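Local coordinates for Ice-binding protein (Flavobacteriaceae bacterium, PDB 5UYT) that probably binds ice as an antifreeze protein, through two ice-binding-family domains built as right-handed beta-helices, at residues A[21-24]-A[25-29]; A[89-92]-A[93-97]; A[112-115]-A[116-119]. All blocks are in the same frame, centred on the assembly; numbering follows the deposited sequence.

Contact 1. Residues A[21-24]-A[25-29]; sequences VTNT and GLSHI
Asn23 reaches across a tight bend and holds Gly25 and Ser27 with the two ends of its side-chain amide. Two hydrogen bonds make up the polar grip. Ser27 OG gives its proton to Asn23 OD1 over a short 2.6 Å, the hydroxyl lying slightly tilted from the carbonyl plane. Asn23 ND2 donates to Gly25 O at 3.0 Å with an N-H...O angle of 154°, and that oxygen lies close to the plane of the amide. The two bonds use opposite ends of one flat group and so fix both its position and its flip. CG stands anti to the backbone N (chi1 178°), which carries the amide off the strand into the bend. Ser27 OG also accepts a bond from Val197 N, so the serine links this bend to the corresponding bend of the adjacent coil, between strands 192-195 and 198-200. Little apolar packing joins the two segments; Thr24 turns away from the bend and packs on Thr195. Gly25 has a positive phi, a conformation that favours glycine. On the strand side, backbone bonds tie Thr22 and Thr24 to Val194. An alanine in place of Asn23 would probably leave Ser27 OG without its acceptor and Gly25 O without this donor, letting the bend between strands 21-24 and 28-30 move more easily. The buried amide thus does inside the corner what main-chain pairing does along the strands: it supplies a donor to one polar atom and an acceptor to the other where the chain changes direction.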
loop_
_atom_site.group_PDB
_atom_site.type_symbol
_atom_site.label_atom_id
_atom_site.label_comp_id
_atom_site.label_asym_id
_atom_site.label_seq_id
_atom_site.Cartn_x
_atom_site.Cartn_y
_atom_site.Cartn_z
ATOM N N VAL A 21 -2.183 2.068 -21.547
ATOM C CA VAL A 21 -1.433 1.594 -20.394
ATOM C C VAL A 21 -1.997 0.212 -20.032
ATOM O O VAL A 21 -3.190 0.078 -19.715
ATOM C CB VAL A 21 -1.566 2.583 -19.223
ATOM C CG1 VAL A 21 -0.875 2.051 -17.968
ATOM C CG2 VAL A 21 -1.009 3.939 -19.616
ATOM N N THR A 22 -1.144 -0.810 -20.127
ATOM C CA THR A 22 -1.588 -2.200 -20.025
ATOM C C THR A 22 -0.742 -2.980 -19.028
ATOM O O THR A 22 0.481 -2.844 -19.019
ATOM C CB THR A 22 -1.481 -2.910 -21.392
ATOM O OG1 THR A 22 -2.089 -2.090 -22.407
ATOM C CG2 THR A 22 -2.203 -4.284 -21.331
ATOM N N ASN A 23 -1.405 -3.819 -18.234
ATOM C CA ASN A 23 -0.738 -4.772 -17.338
ATOM C C ASN A 23 -0.986 -6.231 -17.743
ATOM O O ASN A 23 -2.030 -6.566 -18.330
ATOM C CB ASN A 23 -1.230 -4.580 -15.889
ATOM C CG ASN A 23 -0.597 -5.577 -14.929
ATOM O OD1 ASN A 23 0.614 -5.529 -14.690
ATOM N ND2 ASN A 23 -1.402 -6.504 -14.397
ATOM N N THR A 24 -0.015 -7.085 -17.428
ATOM C CA THR A 24 -0.189 -8.537 -17.495
ATOM C C THR A 24 0.328 -9.151 -16.207
ATOM O O THR A 24 1.389 -8.756 -15.725
ATOM C CB THR A 24 0.643 -9.162 -18.615
ATOM O OG1 THR A 24 0.305 -8.545 -19.865
ATOM C CG2 THR A 24 0.387 -10.680 -18.680
ATOM N N GLY A 25 -0.402 -10.140 -15.682
ATOM C CA GLY A 25 0.044 -10.866 -14.497
ATOM C C GLY A 25 -0.083 -10.101 -13.189
ATOM O O GLY A 25 -0.791 -9.087 -13.098
ATOM N N LEU A 26 0.620 -10.588 -12.170
ATOM C CA LEU A 26 0.513 -10.002 -10.830
ATOM C C LEU A 26 1.557 -8.895 -10.686
ATOM O O LEU A 26 2.749 -9.171 -10.662
ATOM C CB LEU A 26 0.694 -11.087 -9.743
ATOM C CG LEU A 26 0.525 -10.627 -8.280
ATOM C CD1 LEU A 26 -0.911 -10.138 -8.027
ATOM C CD2 LEU A 26 0.927 -11.730 -7.274
ATOM N N SER A 27 1.098 -7.656 -10.607
ATOM C CA SER A 27 1.982 -6.499 -10.483
ATOM C C SER A 27 1.633 -5.778 -9.190
ATOM O O SER A 27 0.467 -5.825 -8.733
ATOM C CB SER A 27 1.774 -5.536 -11.650
ATOM O OG SER A 27 2.344 -6.066 -12.855
ATOM N N HIS A 28 2.630 -5.114 -8.615
ATOM C CA HIS A 28 2.504 -4.434 -7.334
ATOM C C HIS A 28 2.840 -2.961 -7.576
ATOM O O HIS A 28 3.979 -2.612 -7.930
ATOM C CB HIS A 28 3.448 -5.066 -6.307
ATOM C CG HIS A 28 3.213 -6.533 -6.091
ATOM N ND1 HIS A 28 2.088 -7.019 -5.468
ATOM C CD2 HIS A 28 3.942 -7.618 -6.449
ATOM C CE1 HIS A 28 2.136 -8.338 -5.426
ATOM N NE2 HIS A 28 3.246 -8.730 -6.030
ATOM N N ILE A 29 1.839 -2.100 -7.452
ATOM C CA ILE A 29 2.009 -0.701 -7.873
ATOM C C ILE A 29 1.609 0.215 -6.744
ATOM O O ILE A 29 0.524 0.044 -6.197
ATOM C CB ILE A 29 1.097 -0.316 -9.076
ATOM C CG1 ILE A 29 1.243 -1.304 -10.269
ATOM C CG2 ILE A 29 1.324 1.151 -9.470
ATOM C CD1 ILE A 29 2.510 -1.162 -11.074
#

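Contact 2. Residues A[89-92]-A[93-97]; sequences TLTA and GNYFI
Tyr95 spans the inside of the bend between strands 88-90 and 93-97, and its hydroxyl donates to the carbonyl oxygen of Thr91: Tyr95 OH to Thr91 O is 2.7 Å. The hydroxyl stands above the carbonyl plane, 48° out of it, while Thr91 O itself lies at the edge of the tyrosine ring, in its plane. Leu90 CD1 lies over one face of the Tyr95 ring, 4.2 Å above its plane and nearer its margin than its centre. The other methyl, Leu90 CD2, comes 4.0 Å from Tyr95 CZ as the two side chains run alongside, pointing opposite ways. A water adds a second bridge, accepting from Thr91 N at 3.0 Å and donating to Tyr95 OH at 3.0 Å. The phenol oxygen is therefore used both as donor and as acceptor, both times with Thr91 at the far end. With CG beside the backbone N (chi1 -65°), the ring leans back toward the preceding residues. Farther out, Leu80 packs on both Leu90 and Tyr95, and Phe121 touches Leu90. The backbone is set by neighbouring strands: Leu90 pairs with Thr108 and Asp110, Gly93 with Val118 and Ile120. Strands 88-90 and 93-97 belong to different parallel stacks, so this is a corner between two faces of the right-handed beta-helix, filled from within by an aromatic side chain.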
loop_
_atom_site.group_PDB
_atom_site.type_symbol
_atom_site.label_atom_id
_atom_site.label_comp_id
_atom_site.label_asym_id
_atom_site.label_seq_id
_atom_site.Cartn_x
_atom_site.Cartn_y
_atom_site.Cartn_z
ATOM N N THR A 89 30.456 3.170 -10.772
ATOM C CA THR A 89 29.847 4.036 -9.747
ATOM C C THR A 89 29.845 5.486 -10.220
ATOM O O THR A 89 30.881 5.976 -10.717
ATOM C CB THR A 89 30.578 3.908 -8.392
ATOM O OG1 THR A 89 30.496 2.545 -7.949
ATOM C CG2 THR A 89 29.909 4.780 -7.333
ATOM N N LEU A 90 28.702 6.163 -10.113
ATOM C CA LEU A 90 28.626 7.601 -10.462
ATOM C C LEU A 90 28.199 8.463 -9.288
ATOM O O LEU A 90 27.319 8.081 -8.523
ATOM C CB LEU A 90 27.649 7.863 -11.625
ATOM C CG LEU A 90 27.890 7.235 -12.993
ATOM C CD1 LEU A 90 26.624 7.340 -13.827
ATOM C CD2 LEU A 90 29.057 7.952 -13.681
ATOM N N THR A 91 28.834 9.630 -9.165
ATOM C CA THR A 91 28.401 10.637 -8.198
ATOM C C THR A 91 27.441 11.629 -8.885
ATOM O O THR A 91 27.076 11.434 -10.058
ATOM C CB THR A 91 29.610 11.340 -7.546
ATOM O OG1 THR A 91 30.561 11.713 -8.558
ATOM C CG2 THR A 91 30.287 10.404 -6.550
ATOM N N ALA A 92 27.011 12.665 -8.161
ATOM C CA ALA A 92 26.011 13.587 -8.686
ATOM C C ALA A 92 26.444 14.143 -10.035
ATOM O O ALA A 92 27.631 14.438 -10.254
ATOM C CB ALA A 92 25.755 14.714 -7.708
ATOM N N GLY A 93 25.493 14.324 -10.941
ATOM C CA GLY A 93 25.830 15.016 -12.185
ATOM C C GLY A 93 24.719 14.994 -13.215
ATOM O O GLY A 93 23.685 14.329 -13.016
ATOM N N ASN A 94 24.937 15.762 -14.290
ATOM C CA ASN A 94 24.093 15.710 -15.479
ATOM C C ASN A 94 24.893 15.053 -16.589
ATOM O O ASN A 94 25.812 15.660 -17.146
ATOM C CB ASN A 94 23.635 17.113 -15.884
ATOM C CG ASN A 94 22.888 17.813 -14.778
ATOM O OD1 ASN A 94 22.245 17.160 -13.939
ATOM N ND2 ASN A 94 22.968 19.135 -14.755
ATOM N N TYR A 95 24.537 13.810 -16.884
ATOM C CA TYR A 95 25.304 12.934 -17.769
ATOM C C TYR A 95 24.697 12.884 -19.166
ATOM O O TYR A 95 23.538 12.529 -19.331
ATOM C CB TYR A 95 25.405 11.524 -17.143
ATOM C CG TYR A 95 26.207 11.551 -15.845
ATOM C CD1 TYR A 95 27.602 11.671 -15.870
ATOM C CD2 TYR A 95 25.574 11.503 -14.596
ATOM C CE1 TYR A 95 28.344 11.722 -14.692
ATOM C CE2 TYR A 95 26.307 11.552 -13.425
ATOM C CZ TYR A 95 27.694 11.664 -13.477
ATOM O OH TYR A 95 28.440 11.722 -12.314
ATOM N N PHE A 96 25.499 13.249 -20.165
ATOM C CA PHE A 96 25.048 13.283 -21.554
ATOM C C PHE A 96 25.544 12.042 -22.296
ATOM O O PHE A 96 26.753 11.739 -22.315
ATOM C CB PHE A 96 25.522 14.581 -22.250
ATOM C CG PHE A 96 25.261 14.624 -23.737
ATOM C CD1 PHE A 96 24.038 15.060 -24.235
ATOM C CD2 PHE A 96 26.255 14.248 -24.645
ATOM C CE1 PHE A 96 23.804 15.112 -25.605
ATOM C CE2 PHE A 96 26.025 14.287 -26.010
ATOM C CZ PHE A 96 24.797 14.723 -26.495
ATOM N N ILE A 97 24.606 11.314 -22.887
ATOM C CA ILE A 97 24.941 10.188 -23.751
ATOM C C ILE A 97 24.311 10.462 -25.120
ATOM O O ILE A 97 23.095 10.351 -25.272
ATOM C CB ILE A 97 24.433 8.839 -23.178
ATOM C CG1 ILE A 97 24.999 8.609 -21.764
ATOM C CG2 ILE A 97 24.833 7.705 -24.121
ATOM C CD1 ILE A 97 24.514 7.357 -21.073
HETATM O O HOH W 1 30.780 10.131 -11.379
#

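Contact 3. Residues A[112-115]-A[116-119]; sequences GGNS and NSVF
The side-chain amides of Asn114 and Asn116 stand almost at right angles, 81° between their planes, with Asn114 OD1 3.3 Å from Asn116 CB. What approaches the side-chain carbonyl of Asn114 is the backbone of the second asparagine: Asn116 N donates to Asn114 OD1 at 2.9 Å, from above the carbonyl plane (47° out of it). This closes an Asx turn. It is set up by CG of Asn114 lying anti to its own nitrogen (chi1 180°), which swings OD1 forward over the next peptide. Overlapping it is a type I beta turn from Asn114 to Ser117, in which Ser117 N bonds to Asn114 O at 3.0 Å. Ser117 OG is hydrogen-bonded to Gly111 O and also lies 2.9 Å from Asn114 O. Two waters bridge parts of the loop. One donates to both Ser115 O and Ser117 O, tying together the carbonyls of the residues before and after Asn116. The other is held by Ser115 OG at 2.7 Å and donates to Asn116 OD1. Ser117, the buried member, packs on Ala92, whereas the other touching residues are exposed. Asn114 thus works with both of its oxygens, side chain and main chain, so that the turn between strands 106-110 and 119-123 is held by its own polar groups and by water, with almost no apolar contact between its halves.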
loop_
_atom_site.group_PDB
_atom_site.type_symbol
_atom_site.label_atom_id
_atom_site.label_comp_id
_atom_site.label_asym_id
_atom_site.label_seq_id
_atom_site.Cartn_x
_atom_site.Cartn_y
_atom_site.Cartn_z
ATOM N N GLY A 112 27.499 10.760 -2.192
ATOM C CA GLY A 112 28.599 11.510 -1.583
ATOM C C GLY A 112 28.305 12.027 -0.182
ATOM O O GLY A 112 28.940 12.981 0.284
ATOM N N GLY A 113 27.340 11.405 0.492
ATOM C CA GLY A 113 26.929 11.823 1.824
ATOM C C GLY A 113 25.984 13.004 1.829
ATOM O O GLY A 113 25.762 13.622 2.874
ATOM N N ASN A 114 25.417 13.315 0.662
ATOM C CA ASN A 114 24.544 14.483 0.500
ATOM C C ASN A 114 23.254 14.019 -0.147
ATOM O O ASN A 114 23.235 13.700 -1.344
ATOM C CB ASN A 114 25.241 15.571 -0.360
ATOM C CG ASN A 114 24.377 16.813 -0.566
ATOM O OD1 ASN A 114 23.223 16.876 -0.141
ATOM N ND2 ASN A 114 24.940 17.807 -1.232
ATOM N N SER A 115 22.187 13.970 0.640
ATOM C CA SER A 115 20.906 13.449 0.144
ATOM C C SER A 115 20.287 14.344 -0.928
ATOM O O SER A 115 19.358 13.919 -1.633
ATOM C CB SER A 115 19.912 13.195 1.293
ATOM O OG SER A 115 19.681 14.379 2.008
ATOM N N ASN A 116 20.804 15.571 -1.059
ATOM C CA ASN A 116 20.375 16.476 -2.136
ATOM C C ASN A 116 21.038 16.243 -3.504
ATOM O O ASN A 116 20.719 16.961 -4.458
ATOM C CB ASN A 116 20.523 17.949 -1.708
ATOM C CG ASN A 116 19.638 18.294 -0.521
ATOM O OD1 ASN A 116 18.461 17.906 -0.477
ATOM N ND2 ASN A 116 20.202 18.970 0.460
ATOM N N SER A 117 21.929 15.244 -3.602
ATOM C CA SER A 117 22.596 14.905 -4.868
ATOM C C SER A 117 21.580 14.528 -5.924
ATOM O O SER A 117 20.723 13.691 -5.690
ATOM C CB SER A 117 23.549 13.717 -4.706
ATOM O OG SER A 117 24.645 14.047 -3.903
ATOM N N VAL A 118 21.702 15.163 -7.085
ATOM C CA VAL A 118 20.802 14.950 -8.210
ATOM C C VAL A 118 21.568 14.242 -9.348
ATOM O O VAL A 118 22.691 14.628 -9.700
ATOM C CB VAL A 118 20.289 16.318 -8.726
ATOM C CG1 VAL A 118 19.481 16.153 -9.997
ATOM C CG2 VAL A 118 19.456 17.017 -7.654
ATOM N N PHE A 119 20.939 13.225 -9.931
ATOM C CA PHE A 119 21.525 12.437 -11.014
ATOM C C PHE A 119 20.577 12.555 -12.208
ATOM O O PHE A 119 19.454 12.090 -12.134
ATOM C CB PHE A 119 21.639 10.964 -10.571
ATOM C CG PHE A 119 22.449 10.762 -9.311
ATOM C CD1 PHE A 119 23.778 10.342 -9.383
ATOM C CD2 PHE A 119 21.873 10.966 -8.047
ATOM C CE1 PHE A 119 24.528 10.152 -8.221
ATOM C CE2 PHE A 119 22.625 10.775 -6.880
ATOM C CZ PHE A 119 23.953 10.363 -6.973
HETATM O O HOH W 2 19.801 12.065 -3.808
HETATM O O HOH W 3 17.522 15.649 1.020
#

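How the contacts relate
All three contacts are turns or corners of the same ice-binding-like region, in series along the sequence. Contact 1 lies at the surface, about 31 Å centre to centre from contact 2; contacts 2 and 3 are partly buried and adjoin. Contacts 1 and 2 each join strands on different faces of the helix, whereas contact 3 lies within the loop between strands 106-110 and 119-123, the latter pairing with 93-97. Gly93 N and Val118 O, 3.1 Å apart, probably share a hydrogen bond there. Contact 1 relies on one amide bonded at both ends, contact 2 on a phenol bond with leucine-on-ring packing; contact 3 is a water-bridged turn in which main-chain N-H groups bond to the side-chain and main-chain oxygens of Asn114.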